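Local atomic coordinates of dienelactone hydrolase (Anabaena variabilis, PDB entry 2O2G), a protein that probably acts as a hydrolase of the dienelactone hydrolase family, built on the alpha/beta-hydrolase fold, with its natural substrate not established. Residues P51-V56 / F119-G124; E58-Q61 / A66-L69; L164-G169 / T208-L213. All coordinates share one frame; numbering follows the deposited sequence.

Overall arrangement
All three buried contacts pack a helix against the same mixed sheet of an alpha/beta-hydrolase fold; their chemistry differs. Interaction 1, its centre about 7 Å from that of the chain, sits where helix 51-63 faces the strand leading to the presumed nucleophile, and a sulfate ion gathers its polar groups. Interaction 2 uses a later turn of that helix against strand 66-70, mixing methyl packing with one hydrogen bond from the partly exposed Gln61. Interaction 3, between strand 163-168 and helix 206-221, lies farthest out (about 13 Å between centres), with Leu213 partly exposed; its apolar side chains also set two methyls against helix carbonyl oxygens. The two helices also touch: Tyr55 OH probably hydrogen-bonds Thr208 OG1 (2.8 Å).

Interaction 1: residues P51-V56 / F119-G124; sequences PRNRYV and FGASTG. With SO4 (sulfate ion), chain B.
Asn53 and Val56, on the first turns of helix 51-63, face Phe119 and Ala121 at the end of strand 115-121, just before the sharp strand-to-helix turn of an alpha/beta-hydrolase. That turn has the Gly-x-Ser-x-Gly sequence of a nucleophile elbow, with Ser122 at its tip in a strained backbone conformation of positive phi; together with His199 and Asp171 it probably forms the catalytic triad. Segments 51-56 and 119-121 run roughly antiparallel, at 155°. Phe119 reaches into the gap: its CG lies anti to the backbone N, which sends the ring towards the helix, where Val56 CG1 rests over one face near the rim, 4.1 Å from CE2. A branched aliphatic residue suits that place because its methyl can settle on the ring.

Arg52 reaches from the helix to a sulfate ion, probably from the crystallisation liquor, lying between it and the end of the strand. From CB, already 3.6 Å from sulfate O3, the chain runs through CG to CD, which also passes near O3, and then bends at chi3 (-69°). The bend brings NE to O3 at 3.0 Å, CZ close to both O3 and O2, and NH2 to O2 at 2.9 Å; two N-H groups of one guanidinium thus hold two different oxygens, although neither bond is straight. Gly43 N, Arg145 and the hydroxyls of Ser46 and Ser50 are also hydrogen-bonded to the ion, making a pocket suited to an anion.

Asn53 serves both sides of the contact. Its ND2 gives a weak, bent hydrogen bond to sulfate O1 (3.0 Å, 125° at the hydrogen), while its carbonyl end leans on the strand. The small side chain of Ala121 leaves room for both neighbours: its CB lies 3.7 Å from sulfate O1 and 3.7 Å from Asn53 OD1.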
ATOM      1  N   PRO A  51       3.872  12.948   1.871  1.00 33.91           N
ATOM      2  CA  PRO A  51       4.755  13.014   3.070  1.00 33.53           C
ATOM      3  C   PRO A  51       4.438  11.910   4.082  1.00 33.14           C
ATOM      4  O   PRO A  51       5.320  11.421   4.800  1.00 30.54           O
ATOM      5  CB  PRO A  51       4.504  14.411   3.653  1.00 34.82           C
ATOM      6  CG  PRO A  51       3.444  15.047   2.843  1.00 34.60           C
ATOM      7  CD  PRO A  51       2.949  14.094   1.777  1.00 35.85           C
ATOM      8  N   ARG A  52       3.181  11.482   4.097  1.00 32.76           N
ATOM      9  CA  ARG A  52       2.772  10.400   4.980  1.00 31.75           C
ATOM     10  C   ARG A  52       3.365   9.078   4.587  1.00 29.39           C
ATOM     11  O   ARG A  52       3.900   8.359   5.428  1.00 30.12           O
ATOM     12  CB  ARG A  52       1.266  10.292   5.003  1.00 28.01           C
ATOM     13  CG  ARG A  52       0.668  11.413   5.780  1.00 37.72           C
ATOM     14  CD  ARG A  52      -0.800  11.303   5.833  1.00 38.06           C
ATOM     15  NE  ARG A  52      -1.416  11.531   4.543  1.00 36.73           N
ATOM     16  CZ  ARG A  52      -1.588  12.722   4.001  1.00 40.01           C
ATOM     17  NH1 ARG A  52      -1.151  13.817   4.598  1.00 38.18           N
ATOM     18  NH2 ARG A  52      -2.187  12.828   2.837  1.00 49.03           N
ATOM     19  N   ASN A  53       3.258   8.745   3.304  1.00 29.88           N
ATOM     20  CA  ASN A  53       3.841   7.516   2.802  1.00 27.95           C
ATOM     21  C   ASN A  53       5.385   7.583   2.784  1.00 27.06           C
ATOM     22  O   ASN A  53       6.041   6.579   2.992  1.00 28.09           O
ATOM     23  CB  ASN A  53       3.252   7.168   1.437  1.00 26.60           C
ATOM     24  CG  ASN A  53       1.710   6.936   1.497  1.00 35.73           C
ATOM     25  OD1 ASN A  53       1.132   6.648   2.563  1.00 36.50           O
ATOM     26  ND2 ASN A  53       1.059   7.069   0.355  1.00 31.96           N
ATOM     27  N   ARG A  54       5.961   8.751   2.539  1.00 30.27           N
ATOM     28  CA  ARG A  54       7.423   8.868   2.575  1.00 30.41           C
ATOM     29  C   ARG A  54       7.966   8.642   4.008  1.00 31.97           C
ATOM     30  O   ARG A  54       8.996   7.965   4.203  1.00 31.77           O
ATOM     31  CB  ARG A  54       7.894  10.209   2.029  1.00 31.78           C
ATOM     32  CG  ARG A  54       7.897  10.301   0.482  1.00 28.23           C
ATOM     33  CD  ARG A  54       8.641  11.547  -0.017  1.00 31.43           C
ATOM     34  NE  ARG A  54      10.023  11.678   0.490  1.00 37.70           N
ATOM     35  CZ  ARG A  54      11.127  11.184  -0.087  1.00 38.11           C
ATOM     36  NH1 ARG A  54      11.061  10.457  -1.199  1.00 34.85           N
ATOM     37  NH2 ARG A  54      12.318  11.394   0.475  1.00 40.25           N
ATOM     38  N   TYR A  55       7.287   9.221   5.001  1.00 31.10           N
ATOM     39  CA  TYR A  55       7.637   8.976   6.405  1.00 29.71           C
ATOM     40  C   TYR A  55       7.566   7.495   6.735  1.00 27.54           C
ATOM     41  O   TYR A  55       8.508   6.925   7.271  1.00 22.65           O
ATOM     42  CB  TYR A  55       6.711   9.770   7.366  1.00 31.04           C
ATOM     43  CG  TYR A  55       6.999   9.395   8.802  1.00 36.61           C
ATOM     44  CD1 TYR A  55       8.156   9.862   9.446  1.00 37.28           C
ATOM     45  CD2 TYR A  55       6.167   8.500   9.487  1.00 35.05           C
ATOM     46  CE1 TYR A  55       8.448   9.479  10.747  1.00 34.52           C
ATOM     47  CE2 TYR A  55       6.436   8.122  10.772  1.00 37.66           C
ATOM     48  CZ  TYR A  55       7.582   8.605  11.405  1.00 32.75           C
ATOM     49  OH  TYR A  55       7.838   8.218  12.706  1.00 37.86           O
ATOM     50  N   VAL A  56       6.431   6.848   6.437  1.00 24.78           N
ATOM     51  CA  VAL A  56       6.315   5.430   6.693  1.00 23.73           C
ATOM     52  C   VAL A  56       7.437   4.647   5.956  1.00 27.75           C
ATOM     53  O   VAL A  56       8.034   3.760   6.526  1.00 24.82           O
ATOM     54  CB  VAL A  56       4.914   4.844   6.283  1.00 25.00           C
ATOM     55  CG1 VAL A  56       4.890   3.376   6.498  1.00 26.60           C
ATOM     56  CG2 VAL A  56       3.793   5.490   7.096  1.00 29.91           C
ATOM     57  N   PHE A 119       1.244  -1.617   1.019  1.00 29.21           N
ATOM     58  CA  PHE A 119       0.838  -0.625   2.015  1.00 29.97           C
ATOM     59  C   PHE A 119      -0.111   0.277   1.290  1.00 29.18           C
ATOM     60  O   PHE A 119       0.320   1.079   0.460  1.00 31.65           O
ATOM     61  CB  PHE A 119       2.006   0.144   2.629  1.00 29.40           C
ATOM     62  CG  PHE A 119       1.568   1.135   3.698  1.00 26.98           C
ATOM     63  CD1 PHE A 119       1.090   2.401   3.352  1.00 29.62           C
ATOM     64  CD2 PHE A 119       1.609   0.802   5.038  1.00 22.46           C
ATOM     65  CE1 PHE A 119       0.663   3.317   4.359  1.00 22.57           C
ATOM     66  CE2 PHE A 119       1.156   1.701   6.046  1.00 25.55           C
ATOM     67  CZ  PHE A 119       0.690   2.938   5.714  1.00 27.36           C
ATOM     68  N   GLY A 120      -1.409   0.152   1.587  1.00 26.61           N
ATOM     69  CA  GLY A 120      -2.399   0.930   0.910  1.00 26.75           C
ATOM     70  C   GLY A 120      -2.946   2.003   1.823  1.00 29.20           C
ATOM     71  O   GLY A 120      -3.402   1.673   2.911  1.00 29.52           O
ATOM     72  N   ALA A 121      -2.923   3.262   1.367  1.00 24.78           N
ATOM     73  CA  ALA A 121      -3.359   4.405   2.169  1.00 28.60           C
ATOM     74  C   ALA A 121      -4.727   4.925   1.720  1.00 28.26           C
ATOM     75  O   ALA A 121      -4.943   5.183   0.513  1.00 29.70           O
ATOM     76  CB  ALA A 121      -2.340   5.518   2.080  1.00 26.52           C
ATOM     77  N   SER A 122      -5.624   5.074   2.685  1.00 26.50           N
ATOM     78  CA  SER A 122      -6.964   5.588   2.424  0.50 28.55           C
ATOM     79  C   SER A 122      -7.612   4.803   1.269  1.00 26.63           C
ATOM     80  O   SER A 122      -7.750   3.601   1.384  1.00 27.01           O
ATOM     81  CB  SER A 122      -6.897   7.092   2.178  0.50 28.54           C
ATOM     82  OG  SER A 122      -6.356   7.745   3.311  0.50 30.24           O
ATOM     83  N   THR A 123      -7.996   5.438   0.153  1.00 27.34           N
ATOM     84  CA  THR A 123      -8.571   4.670  -0.982  1.00 26.82           C
ATOM     85  C   THR A 123      -7.606   3.578  -1.556  1.00 27.02           C
ATOM     86  O   THR A 123      -8.056   2.583  -2.178  1.00 31.41           O
ATOM     87  CB  THR A 123      -9.066   5.583  -2.150  1.00 28.15           C
ATOM     88  OG1 THR A 123      -7.974   6.361  -2.655  1.00 31.17           O
ATOM     89  CG2 THR A 123     -10.197   6.484  -1.700  1.00 35.05           C
ATOM     90  N   GLY A 124      -6.300   3.750  -1.346  1.00 28.70           N
ATOM     91  CA  GLY A 124      -5.305   2.739  -1.734  1.00 30.62           C
ATOM     92  C   GLY A 124      -5.488   1.376  -1.059  1.00 31.18           C
ATOM     93  O   GLY A 124      -5.139   0.319  -1.637  1.00 27.73           O
TER
HETATM   94  S   SO4 B 223      -1.971   9.551   1.334  1.00 24.56           S
HETATM   95  O1  SO4 B 223      -1.492   8.628   0.321  1.00 18.37           O
HETATM   96  O2  SO4 B 223      -1.777  10.867   0.795  1.00 27.45           O
HETATM   97  O3  SO4 B 223      -1.084   9.422   2.474  1.00 31.81           O
HETATM   98  O4  SO4 B 223      -3.354   9.299   1.718  1.00 25.21           O

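Interaction 2: residues E58-Q61 / A66-L69; sequences EVLQ and ATLL
Gln61 and Leu60, near the end of helix 51-63, meet Thr67 just after the chain has turned back into strand 66-70. This is the second half of a beta-alpha-beta unit, strand 36-41, helix 51-63, strand 66-70, in which the helix crosses over the sheet and the returning strand lies parallel to the first, directly beside it.

Ala66 opens the strand and gives the closest CA-CA approach, its CA 5.9 Å from that of Gln61. Its CB points away from the helix and packs against Ile37, while its backbone is hydrogen-bonded to strand 36-41.

Thr67 turns its side chain towards the helix and carries the contact with both branches. At chi1 63° OG1 stands between the backbone N and the carbonyl carbon and CG2 lies anti to the carbonyl carbon, which turns the hydroxyl to the Gln61 amide and the methyl to Leu60 CB and Gln61 CG, each 4.1 Å from CG2. The extended Gln61 side chain crosses that of Thr67 at about a right angle and presents its amide nitrogen to the hydroxyl. A threonine suits this place, since it gives the helix an apolar surface and an acceptor at once.

Leu68 faces the opposite side of the sheet and packs on Leu39. Leu69 returns to the helix side, where it lies on Ala57 and Asn53, about one and two turns before Gln61. The single polar link between the two segments remains Gln61 NE2 to Thr67 OG1, 3.0 Å long and fairly straight at 157°, with OG1 tilted 15° from the amide plane.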
ATOM      1  N   GLU A  58      10.411   5.573   5.076  1.00 27.96           N
ATOM      2  CA  GLU A  58      11.696   5.770   5.744  1.00 33.33           C
ATOM      3  C   GLU A  58      11.781   4.918   6.999  1.00 32.54           C
ATOM      4  O   GLU A  58      12.857   4.488   7.383  1.00 33.70           O
ATOM      5  CB  GLU A  58      11.901   7.269   6.028  1.00 33.06           C
ATOM      6  CG  GLU A  58      12.166   8.026   4.713  1.00 44.96           C
ATOM      7  CD  GLU A  58      11.835   9.544   4.690  1.00 45.57           C
ATOM      8  OE1 GLU A  58      11.172  10.065   5.630  1.00 63.95           O
ATOM      9  OE2 GLU A  58      12.216  10.205   3.675  1.00 55.96           O
ATOM     10  N   VAL A  59      10.651   4.672   7.645  1.00 33.05           N
ATOM     11  CA  VAL A  59      10.634   3.811   8.844  1.00 32.04           C
ATOM     12  C   VAL A  59      10.857   2.345   8.441  1.00 29.18           C
ATOM     13  O   VAL A  59      11.666   1.654   9.042  1.00 22.68           O
ATOM     14  CB  VAL A  59       9.321   3.975   9.656  1.00 30.02           C
ATOM     15  CG1 VAL A  59       9.304   3.036  10.839  1.00 30.86           C
ATOM     16  CG2 VAL A  59       9.192   5.394  10.139  1.00 31.64           C
ATOM     17  N   LEU A  60      10.193   1.901   7.371  1.00 26.14           N
ATOM     18  CA  LEU A  60      10.365   0.539   6.853  1.00 24.56           C
ATOM     19  C   LEU A  60      11.818   0.337   6.390  1.00 26.48           C
ATOM     20  O   LEU A  60      12.461  -0.675   6.708  1.00 25.29           O
ATOM     21  CB  LEU A  60       9.388   0.263   5.694  1.00 27.46           C
ATOM     22  CG  LEU A  60       7.890   0.439   6.025  1.00 30.97           C
ATOM     23  CD1 LEU A  60       7.013   0.238   4.790  1.00 29.82           C
ATOM     24  CD2 LEU A  60       7.449  -0.512   7.115  1.00 29.69           C
ATOM     25  N   GLN A  61      12.340   1.296   5.643  1.00 24.24           N
ATOM     26  CA  GLN A  61      13.751   1.218   5.186  1.00 25.67           C
ATOM     27  C   GLN A  61      14.713   1.031   6.360  1.00 27.68           C
ATOM     28  O   GLN A  61      15.664   0.264   6.281  1.00 26.00           O
ATOM     29  CB  GLN A  61      14.127   2.482   4.429  1.00 24.56           C
ATOM     30  CG  GLN A  61      13.429   2.658   3.080  1.00 23.45           C
ATOM     31  CD  GLN A  61      13.424   4.090   2.612  1.00 25.77           C
ATOM     32  OE1 GLN A  61      14.250   4.905   3.036  1.00 24.40           O
ATOM     33  NE2 GLN A  61      12.495   4.416   1.738  1.00 21.62           N
ATOM     34  N   ALA A  66      12.824  -3.025   1.734  1.00 29.06           N
ATOM     35  CA  ALA A  66      12.843  -2.262   0.500  1.00 30.75           C
ATOM     36  C   ALA A  66      11.501  -1.610   0.363  1.00 29.35           C
ATOM     37  O   ALA A  66      10.514  -2.102   0.929  1.00 28.91           O
ATOM     38  CB  ALA A  66      13.081  -3.171  -0.706  1.00 33.36           C
ATOM     39  N   THR A  67      11.453  -0.506  -0.392  1.00 29.01           N
ATOM     40  CA  THR A  67      10.176   0.195  -0.664  1.00 26.42           C
ATOM     41  C   THR A  67      10.076   0.713  -2.113  1.00 25.45           C
ATOM     42  O   THR A  67      11.085   1.086  -2.715  1.00 24.39           O
ATOM     43  CB  THR A  67       9.959   1.405   0.286  1.00 19.72           C
ATOM     44  OG1 THR A  67      10.980   2.400   0.081  1.00 24.91           O
ATOM     45  CG2 THR A  67       9.977   0.948   1.746  1.00 31.98           C
ATOM     46  N   LEU A  68       8.864   0.700  -2.649  1.00 24.44           N
ATOM     47  CA  LEU A  68       8.537   1.313  -3.952  1.00 23.88           C
ATOM     48  C   LEU A  68       7.315   2.210  -3.762  1.00 25.32           C
ATOM     49  O   LEU A  68       6.225   1.739  -3.495  1.00 26.54           O
ATOM     50  CB  LEU A  68       8.262   0.284  -5.032  1.00 24.70           C
ATOM     51  CG  LEU A  68       7.843   0.861  -6.396  1.00 27.27           C
ATOM     52  CD1 LEU A  68       8.926   1.820  -6.929  1.00 27.48           C
ATOM     53  CD2 LEU A  68       7.532  -0.275  -7.366  1.00 33.92           C
ATOM     54  N   LEU A  69       7.563   3.517  -3.794  1.00 25.72           N
ATOM     55  CA  LEU A  69       6.538   4.531  -3.731  1.00 26.95           C
ATOM     56  C   LEU A  69       6.289   4.860  -5.187  1.00 27.52           C
ATOM     57  O   LEU A  69       7.195   5.273  -5.882  1.00 27.34           O
ATOM     58  CB  LEU A  69       7.068   5.732  -2.971  1.00 25.07           C
ATOM     59  CG  LEU A  69       7.212   5.479  -1.462  1.00 31.15           C
ATOM     60  CD1 LEU A  69       8.282   6.369  -0.889  1.00 25.66           C
ATOM     61  CD2 LEU A  69       5.902   5.687  -0.781  1.00 31.83           C
TER

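Interaction 3: residues L164-G169 / T208-L213; sequences LLIVGG and TAVAQL
Strand 163-168, next to the edge strand 189-194 of the sheet, is covered on one face by helix 206-221; the axes of segments 164-168 and 208-213 run almost antiparallel at 171°, 10.1 Å apart. Ile166 does most of the work. Its CG1 branch, anti to the carbonyl carbon (chi1 -59°), carries CD1 out to the helix, where it touches Val210 CG1 at 4.0 Å and Leu213 CB at 4.1 Å. The other branch is also used: Ile166 CG2 meets Val210 CG2 at 4.1 Å, so the two beta-branched side chains lie methyl against methyl.

In the alpha/beta-hydrolase fold this is the C-terminal helix packing on the central sheet, and the alternation of the strand divides its residues between two layers. Leu164 and Ile166 face helix 206-221, whereas Leu165 and Val167 pack against helix 172-184 on the other face. Val210 and Leu213, three residues apart on the helix, come to the same side of it and receive the strand's side chains. At the start of the strand, leucine's terminal methyl can reach the helix backbone: Leu164, its CG anti to the backbone N (chi1 171°), puts CD2 3.7 Å from Leu213 O and 4.5 Å from Leu213 CB.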
ATOM      1  N   LEU A 164      -3.425  -6.601   7.695  1.00 24.15           N
ATOM      2  CA  LEU A 164      -3.548  -5.788   8.862  1.00 22.88           C
ATOM      3  C   LEU A 164      -4.298  -4.519   8.480  1.00 22.81           C
ATOM      4  O   LEU A 164      -3.829  -3.701   7.665  1.00 28.45           O
ATOM      5  CB  LEU A 164      -2.154  -5.407   9.368  1.00 23.44           C
ATOM      6  CG  LEU A 164      -2.070  -4.380  10.477  1.00 23.87           C
ATOM      7  CD1 LEU A 164      -2.834  -4.829  11.710  1.00 27.63           C
ATOM      8  CD2 LEU A 164      -0.578  -4.135  10.775  1.00 26.39           C
ATOM      9  N   LEU A 165      -5.457  -4.352   9.076  1.00 24.19           N
ATOM     10  CA  LEU A 165      -6.271  -3.164   8.893  1.00 26.18           C
ATOM     11  C   LEU A 165      -5.982  -2.186  10.075  1.00 25.56           C
ATOM     12  O   LEU A 165      -6.064  -2.554  11.246  1.00 27.46           O
ATOM     13  CB  LEU A 165      -7.739  -3.578   8.834  1.00 27.67           C
ATOM     14  CG  LEU A 165      -8.176  -4.584   7.759  1.00 28.53           C
ATOM     15  CD1 LEU A 165      -9.669  -4.844   7.831  1.00 27.29           C
ATOM     16  CD2 LEU A 165      -7.841  -4.113   6.370  1.00 24.64           C
ATOM     17  N   ILE A 166      -5.590  -0.963   9.762  1.00 22.89           N
ATOM     18  CA  ILE A 166      -5.298   0.017  10.779  1.00 21.58           C
ATOM     19  C   ILE A 166      -6.257   1.153  10.610  1.00 23.57           C
ATOM     20  O   ILE A 166      -6.361   1.708   9.497  1.00 22.54           O
ATOM     21  CB  ILE A 166      -3.842   0.607  10.658  1.00 20.06           C
ATOM     22  CG1 ILE A 166      -2.756  -0.470  10.751  1.00 29.23           C
ATOM     23  CG2 ILE A 166      -3.593   1.624  11.794  1.00 29.10           C
ATOM     24  CD1 ILE A 166      -1.313   0.030  10.353  1.00 21.33           C
ATOM     25  N   VAL A 167      -6.891   1.567  11.703  1.00 23.58           N
ATOM     26  CA  VAL A 167      -7.797   2.709  11.652  1.00 25.17           C
ATOM     27  C   VAL A 167      -7.586   3.645  12.831  1.00 24.14           C
ATOM     28  O   VAL A 167      -7.120   3.240  13.887  1.00 23.62           O
ATOM     29  CB  VAL A 167      -9.289   2.236  11.630  1.00 22.41           C
ATOM     30  CG1 VAL A 167      -9.509   1.257  10.502  1.00 24.79           C
ATOM     31  CG2 VAL A 167      -9.658   1.523  12.921  1.00 36.18           C
ATOM     32  N   GLY A 168      -7.965   4.901  12.652  1.00 23.71           N
ATOM     33  CA  GLY A 168      -7.924   5.876  13.747  1.00 25.97           C
ATOM     34  C   GLY A 168      -9.193   5.798  14.573  1.00 24.08           C
ATOM     35  O   GLY A 168     -10.290   5.645  14.034  1.00 24.06           O
ATOM     36  N   GLY A 169      -9.042   5.869  15.897  1.00 25.34           N
ATOM     37  CA  GLY A 169     -10.150   5.802  16.823  1.00 23.53           C
ATOM     38  C   GLY A 169     -11.227   6.867  16.656  1.00 27.27           C
ATOM     39  O   GLY A 169     -12.388   6.640  17.013  1.00 24.18           O
ATOM     40  N   THR A 208       3.458   7.799  13.415  1.00 22.48           N
ATOM     41  CA  THR A 208       4.556   6.978  13.870  1.00 27.48           C
ATOM     42  C   THR A 208       4.046   5.568  14.239  1.00 27.69           C
ATOM     43  O   THR A 208       4.653   4.577  13.853  1.00 27.71           O
ATOM     44  CB  THR A 208       5.278   7.647  15.023  1.00 27.10           C
ATOM     45  OG1 THR A 208       5.862   8.860  14.525  1.00 29.22           O
ATOM     46  CG2 THR A 208       6.365   6.743  15.594  1.00 29.10           C
ATOM     47  N   ALA A 209       2.941   5.498  14.983  1.00 26.84           N
ATOM     48  CA  ALA A 209       2.334   4.226  15.348  1.00 24.08           C
ATOM     49  C   ALA A 209       1.950   3.427  14.117  1.00 20.83           C
ATOM     50  O   ALA A 209       2.111   2.227  14.076  1.00 24.63           O
ATOM     51  CB  ALA A 209       1.102   4.450  16.238  1.00 25.80           C
ATOM     52  N   VAL A 210       1.379   4.083  13.128  1.00 21.78           N
ATOM     53  CA  VAL A 210       1.054   3.392  11.897  1.00 23.87           C
ATOM     54  C   VAL A 210       2.313   2.746  11.303  1.00 24.53           C
ATOM     55  O   VAL A 210       2.294   1.577  10.909  1.00 24.11           O
ATOM     56  CB  VAL A 210       0.389   4.325  10.873  1.00 24.04           C
ATOM     57  CG1 VAL A 210       0.283   3.644   9.510  1.00 26.98           C
ATOM     58  CG2 VAL A 210      -0.969   4.730  11.373  1.00 26.53           C
ATOM     59  N   ALA A 211       3.394   3.504  11.218  1.00 26.04           N
ATOM     60  CA  ALA A 211       4.646   2.988  10.664  1.00 23.48           C
ATOM     61  C   ALA A 211       5.234   1.850  11.493  1.00 24.06           C
ATOM     62  O   ALA A 211       5.757   0.839  10.935  1.00 20.93           O
ATOM     63  CB  ALA A 211       5.616   4.066  10.580  1.00 23.98           C
ATOM     64  N   GLN A 212       5.164   2.010  12.815  1.00 22.12           N
ATOM     65  CA  GLN A 212       5.700   0.993  13.686  1.00 25.67           C
ATOM     66  C   GLN A 212       4.901  -0.326  13.486  1.00 24.70           C
ATOM     67  O   GLN A 212       5.477  -1.392  13.348  1.00 25.42           O
ATOM     68  CB  GLN A 212       5.706   1.442  15.152  1.00 23.60           C
ATOM     69  CG  GLN A 212       6.717   2.582  15.557  1.00 32.59           C
ATOM     70  CD  GLN A 212       6.466   3.111  16.991  1.00 33.15           C
ATOM     71  OE1 GLN A 212       5.317   3.387  17.377  1.00 45.90           O
ATOM     72  NE2 GLN A 212       7.538   3.290  17.758  1.00 43.84           N
ATOM     73  N   LEU A 213       3.584  -0.240  13.499  1.00 26.39           N
ATOM     74  CA  LEU A 213       2.722  -1.413  13.290  1.00 26.24           C
ATOM     75  C   LEU A 213       2.923  -2.056  11.941  1.00 28.53           C
ATOM     76  O   LEU A 213       2.911  -3.287  11.832  1.00 28.22           O
ATOM     77  CB  LEU A 213       1.245  -1.004  13.443  1.00 27.65           C
ATOM     78  CG  LEU A 213       0.878  -0.580  14.873  1.00 28.46           C
ATOM     79  CD1 LEU A 213      -0.334   0.341  14.914  1.00 26.42           C
ATOM     80  CD2 LEU A 213       0.680  -1.816  15.720  1.00 31.12           C
TER